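Local coordinates for ARF GTPase-activating protein GIT1 (Rattus norvegicus, PDB 6IUH), which probably serves as a scaffold that promotes GTP hydrolysis on ARF proteins and, through its C-terminal four-helix domain, docks a segment of another protein, at residues 21-24 and 25-29; 71-74 and 75-78; 64-67 and 68-71. All blocks are in the same frame, centred on the assembly; numbering follows the deposited sequence.

All three contacts are local ones, each formed along a single continuous run of a four-helix bundle made by helices 13-35, 42-57, 67-87 and 101-128. Contact 1 comes first in the chain, midway along helix 13-35. Contact 3 follows at the start of helix 67-87, and contact 2 carries straight on from it, the two sharing S71. Contacts 2 and 3 have centres about 10 Å apart and touch where L73 packs on P64. Contact 1 lies across the chain's centre from contact 2, about 17 Å between centres. Helices 13-35 and 67-87 both pack against helix 101-128, and contacts 1 and 2 each also meet another protein's chain, consistent with a binding face built from both helices.

Contact 1 of 3, residues 21-24 and 25-29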
ATOM      1  N   GLU A  21       9.346   3.321   3.173  1.00 27.72           N
ATOM      2  CA  GLU A  21       9.137   4.755   3.003  1.00 27.85           C
ATOM      3  C   GLU A  21       8.843   5.117   1.547  1.00 29.63           C
ATOM      4  O   GLU A  21       8.138   6.089   1.278  1.00 32.94           O
ATOM      5  CB  GLU A  21      10.347   5.537   3.517  1.00 33.43           C
ATOM      6  CG  GLU A  21      10.440   5.566   5.038  1.00 42.53           C
ATOM      7  CD  GLU A  21      11.575   6.435   5.547  1.00 47.24           C
ATOM      8  OE1 GLU A  21      12.395   6.893   4.723  1.00 55.81           O
ATOM      9  OE2 GLU A  21      11.643   6.663   6.773  1.00 50.30           O
ATOM     10  N   GLN A  22       9.372   4.334   0.611  1.00 29.82           N
ATOM     11  CA  GLN A  22       9.050   4.529  -0.799  1.00 30.07           C
ATOM     12  C   GLN A  22       7.607   4.123  -1.065  1.00 29.32           C
ATOM     13  O   GLN A  22       6.909   4.758  -1.850  1.00 31.59           O
ATOM     14  CB  GLN A  22      10.001   3.737  -1.698  1.00 38.53           C
ATOM     15  CG  GLN A  22      11.390   4.341  -1.811  1.00 46.35           C
ATOM     16  CD  GLN A  22      11.384   5.682  -2.519  1.00 53.80           C
ATOM     17  OE1 GLN A  22      10.574   5.921  -3.415  1.00 56.85           O
ATOM     18  NE2 GLN A  22      12.288   6.568  -2.117  1.00 62.24           N
ATOM     19  N   VAL A  23       7.165   3.060  -0.404  1.00 28.34           N
ATOM     20  CA  VAL A  23       5.785   2.613  -0.531  1.00 24.38           C
ATOM     21  C   VAL A  23       4.822   3.642   0.060  1.00 27.26           C
ATOM     22  O   VAL A  23       3.827   3.994  -0.570  1.00 26.99           O
ATOM     23  CB  VAL A  23       5.562   1.245   0.151  1.00 22.11           C
ATOM     24  CG1 VAL A  23       4.082   0.924   0.228  1.00 21.36           C
ATOM     25  CG2 VAL A  23       6.306   0.148  -0.599  1.00 25.05           C
ATOM     26  N   THR A  24       5.125   4.134   1.258  1.00 23.12           N
ATOM     27  CA  THR A  24       4.233   5.080   1.929  1.00 19.98           C
ATOM     28  C   THR A  24       4.199   6.427   1.207  1.00 22.31           C
ATOM     29  O   THR A  24       3.145   7.051   1.107  1.00 25.85           O
ATOM     30  CB  THR A  24       4.634   5.304   3.405  1.00 22.94           C
ATOM     31  OG1 THR A  24       5.986   5.772   3.476  1.00 28.28           O
ATOM     32  CG2 THR A  24       4.500   4.008   4.191  1.00 25.46           C
ATOM     33  N   LYS A  25       5.347   6.861   0.697  1.00 24.08           N
ATOM     34  CA  LYS A  25       5.421   8.106  -0.067  1.00 29.26           C
ATOM     35  C   LYS A  25       4.509   8.061  -1.287  1.00 30.87           C
ATOM     36  O   LYS A  25       3.790   9.020  -1.575  1.00 32.05           O
ATOM     37  CB  LYS A  25       6.858   8.389  -0.511  1.00 35.61           C
ATOM     38  CG  LYS A  25       7.023   9.733  -1.209  1.00 43.01           C
ATOM     39  CD  LYS A  25       8.406   9.890  -1.823  1.00 56.04           C
ATOM     40  CE  LYS A  25       8.605   8.938  -2.992  1.00 59.09           C
ATOM     41  NZ  LYS A  25       9.907   9.165  -3.677  1.00 65.85           N
ATOM     42  N   ASN A  26       4.545   6.939  -2.001  1.00 28.80           N
ATOM     43  CA  ASN A  26       3.739   6.766  -3.203  1.00 27.93           C
ATOM     44  C   ASN A  26       2.261   6.584  -2.878  1.00 25.79           C
ATOM     45  O   ASN A  26       1.393   7.042  -3.621  1.00 26.72           O
ATOM     46  CB  ASN A  26       4.250   5.579  -4.021  1.00 27.27           C
ATOM     47  CG  ASN A  26       5.590   5.858  -4.679  1.00 37.11           C
ATOM     48  OD1 ASN A  26       5.905   7.001  -5.013  1.00 45.02           O
ATOM     49  ND2 ASN A  26       6.385   4.813  -4.871  1.00 35.63           N
ATOM     50  N   ILE A  27       1.977   5.914  -1.767  1.00 26.47           N
ATOM     51  CA  ILE A  27       0.605   5.797  -1.287  1.00 26.88           C
ATOM     52  C   ILE A  27       0.081   7.164  -0.856  1.00 24.86           C
ATOM     53  O   ILE A  27      -1.073   7.509  -1.116  1.00 27.35           O
ATOM     54  CB  ILE A  27       0.495   4.802  -0.118  1.00 25.11           C
ATOM     55  CG1 ILE A  27       0.703   3.375  -0.627  1.00 22.55           C
ATOM     56  CG2 ILE A  27      -0.860   4.925   0.570  1.00 24.42           C
ATOM     57  CD1 ILE A  27       0.665   2.322   0.464  1.00 24.78           C
ATOM     58  N   GLN A  28       0.939   7.950  -0.210  1.00 25.99           N
ATOM     59  CA  GLN A  28       0.568   9.301   0.203  1.00 26.91           C
ATOM     60  C   GLN A  28       0.180  10.161  -0.998  1.00 29.87           C
ATOM     61  O   GLN A  28      -0.760  10.952  -0.930  1.00 25.50           O
ATOM     62  CB  GLN A  28       1.712   9.967   0.970  1.00 33.33           C
ATOM     63  CG  GLN A  28       1.299  11.228   1.709  1.00 39.15           C
ATOM     64  CD  GLN A  28       0.379  10.940   2.882  1.00 41.27           C
ATOM     65  OE1 GLN A  28       0.793  10.352   3.882  1.00 49.25           O
ATOM     66  NE2 GLN A  28      -0.878  11.350   2.764  1.00 36.07           N
ATOM     67  N   GLU A  29       0.907   9.999  -2.098  1.00 30.07           N
ATOM     68  CA  GLU A  29       0.635  10.763  -3.311  1.00 31.76           C
ATOM     69  C   GLU A  29      -0.680  10.317  -3.945  1.00 24.88           C
ATOM     70  O   GLU A  29      -1.422  11.133  -4.496  1.00 29.15           O
ATOM     71  CB  GLU A  29       1.787  10.618  -4.306  1.00 39.98           C
ATOM     72  CG  GLU A  29       1.611  11.416  -5.589  1.00 47.63           C
ATOM     73  CD  GLU A  29       1.575  12.914  -5.351  1.00 58.31           C
ATOM     74  OE1 GLU A  29       2.179  13.381  -4.362  1.00 58.65           O
ATOM     75  OE2 GLU A  29       0.937  13.627  -6.156  1.00 58.48           O
TER
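From E21 to E29 the backbone runs as regular alpha helix, with K25 N bonded to E21 O, N26 N to Q22 O, I27 N to V23 O at 2.9 Å and Q28 N to T24 O at 2.7 Å. One turn apart, V23 and I27 lie side by side and point the same way, CG1 of V23 resting 3.7 Å from CD1 of I27. V23 holds CG1 anti to its own nitrogen (chi1 170°), which turns this methyl to the next turn of the helix. Branched aliphatic residues suit this buried stripe, since their methyls fill in between neighbouring helices without bringing in a polar group: V23 packs on A52 and I115, I27 on A112 and I115. N26 is buried too, against K48, I49 and A52, and its ND2 sits 3.1 Å from Q22 O at an angle too poor for a hydrogen bond. On the solvent side, Q22 and K25 run alongside each other. The bend of Q22 at chi2 (-66°) brings its amide to K25 NZ, which meets Q22 OE1 at 3.3 Å in a weak hydrogen bond between two exposed chains. T24 gives its hydroxyl a weak bond to T20 O one turn back. T24, I27 and Q28 also meet the chain of another protein, where Q28 NE2 bonds a polar side chain. Three faces result, V23, I27 and N26 toward the other helices, Q22 and K25 toward solvent, and T24, I27 and Q28 toward the bound chain, as expected of an amphipathic helix in a four-helix bundle.

Contact 2 of 3, residues 71-74 and 75-78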
ATOM      1  N   SER A  71       2.479 -14.530   5.156  1.00 21.16           N
ATOM      2  CA  SER A  71       1.147 -13.939   5.246  1.00 26.42           C
ATOM      3  C   SER A  71       1.139 -12.474   4.831  1.00 25.57           C
ATOM      4  O   SER A  71       0.278 -12.041   4.062  1.00 22.11           O
ATOM      5  CB  SER A  71       0.597 -14.071   6.670  1.00 33.92           C
ATOM      6  OG  SER A  71      -0.687 -13.481   6.778  1.00 51.00           O
ATOM      7  N   SER A  72       2.095 -11.710   5.345  1.00 20.68           N
ATOM      8  CA  SER A  72       2.146 -10.280   5.061  1.00 26.34           C
ATOM      9  C   SER A  72       2.514 -10.006   3.603  1.00 27.07           C
ATOM     10  O   SER A  72       1.989  -9.072   2.991  1.00 20.78           O
ATOM     11  CB  SER A  72       3.129  -9.583   6.001  1.00 33.51           C
ATOM     12  OG  SER A  72       2.647  -9.615   7.337  1.00 21.80           O
ATOM     13  N   LEU A  73       3.402 -10.821   3.040  1.00 20.05           N
ATOM     14  CA  LEU A  73       3.754 -10.666   1.631  1.00 20.00           C
ATOM     15  C   LEU A  73       2.560 -10.972   0.744  1.00 22.56           C
ATOM     16  O   LEU A  73       2.371 -10.337  -0.293  1.00 23.25           O
ATOM     17  CB  LEU A  73       4.935 -11.563   1.256  1.00 23.11           C
ATOM     18  CG  LEU A  73       6.306 -11.045   1.689  1.00 25.27           C
ATOM     19  CD1 LEU A  73       7.402 -12.008   1.265  1.00 26.87           C
ATOM     20  CD2 LEU A  73       6.553  -9.658   1.117  1.00 28.22           C
ATOM     21  N   ARG A  74       1.752 -11.943   1.153  1.00 20.94           N
ATOM     22  CA  ARG A  74       0.555 -12.295   0.403  0.58 21.98           C
ATOM     23  C   ARG A  74      -0.411 -11.116   0.361  1.00 25.34           C
ATOM     24  O   ARG A  74      -0.969 -10.800  -0.690  1.00 22.66           O
ATOM     25  CB  ARG A  74      -0.128 -13.519   1.014  0.58 25.14           C
ATOM     26  CG  ARG A  74      -1.279 -14.057   0.183  0.58 32.56           C
ATOM     27  CD  ARG A  74      -1.801 -15.374   0.738  0.58 38.41           C
ATOM     28  NE  ARG A  74      -0.746 -16.377   0.857  0.58 38.15           N
ATOM     29  CZ  ARG A  74      -0.262 -16.819   2.013  0.58 36.94           C
ATOM     30  NH1 ARG A  74      -0.743 -16.354   3.157  0.58 36.89           N
ATOM     31  NH2 ARG A  74       0.699 -17.732   2.025  0.58 40.04           N
ATOM     32  N   LEU A  75      -0.598 -10.462   1.502  1.00 25.19           N
ATOM     33  CA  LEU A  75      -1.488  -9.308   1.578  1.00 26.38           C
ATOM     34  C   LEU A  75      -0.946  -8.138   0.765  1.00 24.36           C
ATOM     35  O   LEU A  75      -1.683  -7.490   0.020  1.00 26.06           O
ATOM     36  CB  LEU A  75      -1.685  -8.888   3.032  1.00 26.71           C
ATOM     37  CG  LEU A  75      -2.619  -7.705   3.269  1.00 24.90           C
ATOM     38  CD1 LEU A  75      -4.003  -8.005   2.723  1.00 28.46           C
ATOM     39  CD2 LEU A  75      -2.680  -7.392   4.760  1.00 24.46           C
ATOM     40  N   LEU A  76       0.348  -7.873   0.923  1.00 22.97           N
ATOM     41  CA  LEU A  76       1.035  -6.821   0.185  1.00 26.26           C
ATOM     42  C   LEU A  76       0.886  -6.988  -1.326  1.00 27.10           C
ATOM     43  O   LEU A  76       0.473  -6.063  -2.026  1.00 23.16           O
ATOM     44  CB  LEU A  76       2.519  -6.804   0.552  1.00 27.09           C
ATOM     45  CG  LEU A  76       3.348  -5.663  -0.030  1.00 26.86           C
ATOM     46  CD1 LEU A  76       3.047  -4.366   0.702  1.00 24.46           C
ATOM     47  CD2 LEU A  76       4.839  -5.984   0.016  1.00 27.10           C
ATOM     48  N   ASN A  77       1.228  -8.171  -1.822  1.00 21.76           N
ATOM     49  CA  ASN A  77       1.187  -8.443  -3.259  1.00 25.65           C
ATOM     50  C   ASN A  77      -0.229  -8.441  -3.826  1.00 25.87           C
ATOM     51  O   ASN A  77      -0.475  -7.883  -4.896  1.00 26.16           O
ATOM     52  CB  ASN A  77       1.863  -9.783  -3.559  1.00 30.80           C
ATOM     53  CG  ASN A  77       3.365  -9.740  -3.343  1.00 33.96           C
ATOM     54  OD1 ASN A  77       4.013  -8.729  -3.611  1.00 39.35           O
ATOM     55  ND2 ASN A  77       3.926 -10.843  -2.859  1.00 29.80           N
ATOM     56  N   ALA A  78      -1.158  -9.064  -3.110  1.00 21.56           N
ATOM     57  CA  ALA A  78      -2.542  -9.149  -3.572  1.00 25.84           C
ATOM     58  C   ALA A  78      -3.211  -7.781  -3.615  1.00 21.84           C
ATOM     59  O   ALA A  78      -4.018  -7.510  -4.502  1.00 22.79           O
ATOM     60  CB  ALA A  78      -3.341 -10.094  -2.692  1.00 25.10           C
TER
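L73 and L76 meet three residues apart on helix 67-87 of the four-helix bundle, their CD2 methyls 4.2 Å apart in a light apolar contact. The backbone beneath is regular alpha helix: L75 N bonds S71 O, L76 N bonds S72 O, N77 N bonds L73 O at 2.9 Å, and A78 N bonds R74 O. L76 can be followed outward. Its CB lies 3.4 Å from S72 O and 3.6 Å from L73 O, close to two carbonyl oxygens of the preceding turn. CG stands anti to the backbone nitrogen (chi1 -174°), and beyond it CD2 is the branch that reaches L73. A leucine suits this buried place because its forked end can fill the groove between helices, here against V53 of helix 42-57 and I115 and A118 of helix 101-128. The other methyl of L73, CD1, meets P64, and its side chain also packs on F60. S72, small enough to let helix 101-128 come close beside L122 and I125, has its buried hydroxyl hydrogen-bonded to both Q121 OE1 and P68 O, which share its one proton. The end of L75 leads away from 71-74 and packs on the other protein's backbone. On the flank, N77 lies beside V53 and A57 and folds its amide back over the helix, leaving ND2 3.0 Å from L73 O but too poorly angled to bond.

Contact 3 of 3, residues 64-67 and 68-71; sequences PALE and PVRS
The N-terminus of helix 67-87 is built here, with L66 at the N-cap position and P64 and A65 in the loop leading in. P68 stands in the first turn, a place that suits proline because a nitrogen there has no carbonyl of an earlier turn to bond. The helical bonds begin with R70 N to L66 O at 3.1 Å, followed by S71 N to E67 O. V69 is the apolar centre of the contact. Its two methyls part company: CG1 reaches P64 CB at 3.7 Å, while CG2 lies at the same distance from L66 CB and a little farther from L66 CD1. With CG1 anti to the backbone nitrogen (chi1 178°), the fork spreads so that each methyl meets a different residue, and beyond them V69 also packs on F60 and on I125 of helix 101-128. An alanine here, lacking both methyls, would probably leave P64 and L66 without their shared packing partner and the incoming loop less firmly seated on the helix. L66 in turn packs on L10 and sets its CB against P68 CD. R70 ties down the polar side of the loop. Its chain is extended from CG to NE, long enough to reach back across the N-cap, and A65 O lies over one face of its guanidinium. E67 adds only a long salt bridge, OE1 being 3.6 Å from R70 NH1 and well out of the guanidinium plane. The firmer grip is on P64 O, which lies in that plane at the edge: R70 NE bonds it at 2.7 Å with an N-H...O angle of 165°, and R70 NH2 adds a weak second bond at 3.2 Å.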
ATOM      1  N   PRO A  64       9.971 -17.446   1.853  1.00 28.18           N
ATOM      2  CA  PRO A  64      10.212 -17.068   3.249  1.00 29.29           C
ATOM      3  C   PRO A  64       9.983 -18.226   4.210  1.00 27.84           C
ATOM      4  O   PRO A  64       9.065 -19.022   4.009  1.00 29.45           O
ATOM      5  CB  PRO A  64       9.191 -15.953   3.494  1.00 31.15           C
ATOM      6  CG  PRO A  64       8.881 -15.414   2.142  1.00 30.83           C
ATOM      7  CD  PRO A  64       8.950 -16.595   1.222  1.00 32.53           C
ATOM      8  N   ALA A  65      10.817 -18.312   5.240  1.00 27.29           N
ATOM      9  CA  ALA A  65      10.679 -19.345   6.255  1.00 30.30           C
ATOM     10  C   ALA A  65       9.608 -18.961   7.271  1.00 26.40           C
ATOM     11  O   ALA A  65       8.848 -19.809   7.737  1.00 32.14           O
ATOM     12  CB  ALA A  65      12.004 -19.584   6.950  1.00 33.48           C
ATOM     13  N   LEU A  66       9.549 -17.676   7.605  1.00 24.37           N
ATOM     14  CA  LEU A  66       8.637 -17.202   8.640  1.00 19.67           C
ATOM     15  C   LEU A  66       7.204 -17.117   8.139  1.00 26.73           C
ATOM     16  O   LEU A  66       6.924 -16.500   7.108  1.00 26.28           O
ATOM     17  CB  LEU A  66       9.082 -15.837   9.168  1.00 18.71           C
ATOM     18  CG  LEU A  66      10.342 -15.809  10.037  1.00 23.86           C
ATOM     19  CD1 LEU A  66      10.772 -14.375  10.292  1.00 21.53           C
ATOM     20  CD2 LEU A  66      10.110 -16.540  11.354  1.00 27.32           C
ATOM     21  N   GLU A  67       6.302 -17.746   8.884  1.00 25.33           N
ATOM     22  CA  GLU A  67       4.878 -17.707   8.578  1.00 23.81           C
ATOM     23  C   GLU A  67       4.319 -16.278   8.493  1.00 20.56           C
ATOM     24  O   GLU A  67       3.550 -15.982   7.579  1.00 23.14           O
ATOM     25  CB  GLU A  67       4.099 -18.520   9.617  1.00 27.91           C
ATOM     26  CG  GLU A  67       2.693 -18.901   9.189  1.00 30.07           C
ATOM     27  CD  GLU A  67       2.670 -20.080   8.230  1.00 39.95           C
ATOM     28  OE1 GLU A  67       3.755 -20.572   7.854  1.00 37.59           O
ATOM     29  OE2 GLU A  67       1.561 -20.519   7.858  1.00 44.65           O
ATOM     30  N   PRO A  68       4.694 -15.385   9.433  1.00 23.30           N
ATOM     31  CA  PRO A  68       4.145 -14.030   9.283  1.00 19.57           C
ATOM     32  C   PRO A  68       4.641 -13.294   8.037  1.00 20.54           C
ATOM     33  O   PRO A  68       3.901 -12.474   7.495  1.00 20.13           O
ATOM     34  CB  PRO A  68       4.623 -13.317  10.553  1.00 22.87           C
ATOM     35  CG  PRO A  68       4.861 -14.404  11.532  1.00 26.62           C
ATOM     36  CD  PRO A  68       5.397 -15.538  10.722  1.00 24.60           C
ATOM     37  N   VAL A  69       5.865 -13.565   7.594  1.00 19.99           N
ATOM     38  CA  VAL A  69       6.358 -12.959   6.360  1.00 19.70           C
ATOM     39  C   VAL A  69       5.556 -13.463   5.159  1.00 24.42           C
ATOM     40  O   VAL A  69       5.174 -12.679   4.290  1.00 25.30           O
ATOM     41  CB  VAL A  69       7.857 -13.241   6.134  1.00 20.62           C
ATOM     42  CG1 VAL A  69       8.320 -12.644   4.809  1.00 20.41           C
ATOM     43  CG2 VAL A  69       8.679 -12.675   7.278  1.00 21.62           C
ATOM     44  N   ARG A  70       5.297 -14.768   5.118  1.00 23.39           N
ATOM     45  CA  ARG A  70       4.477 -15.353   4.059  1.00 22.42           C
ATOM     46  C   ARG A  70       3.103 -14.693   3.994  1.00 21.46           C
ATOM     47  O   ARG A  70       2.624 -14.336   2.915  1.00 23.26           O
ATOM     48  CB  ARG A  70       4.309 -16.861   4.270  1.00 23.92           C
ATOM     49  CG  ARG A  70       5.602 -17.658   4.218  1.00 24.01           C
ATOM     50  CD  ARG A  70       5.340 -19.133   4.481  1.00 25.40           C
ATOM     51  NE  ARG A  70       6.571 -19.920   4.475  1.00 32.94           N
ATOM     52  CZ  ARG A  70       6.625 -21.227   4.717  1.00 39.67           C
ATOM     53  NH1 ARG A  70       5.516 -21.900   4.985  1.00 47.51           N
ATOM     54  NH2 ARG A  70       7.790 -21.861   4.687  1.00 40.64           N
ATOM     55  N   SER A  71       2.479 -14.530   5.156  1.00 21.16           N
ATOM     56  CA  SER A  71       1.147 -13.939   5.246  1.00 26.42           C
ATOM     57  C   SER A  71       1.139 -12.474   4.831  1.00 25.57           C
ATOM     58  O   SER A  71       0.278 -12.041   4.062  1.00 22.11           O
ATOM     59  CB  SER A  71       0.597 -14.071   6.670  1.00 33.92           C
ATOM     60  OG  SER A  71      -0.687 -13.481   6.778  1.00 51.00           O
TER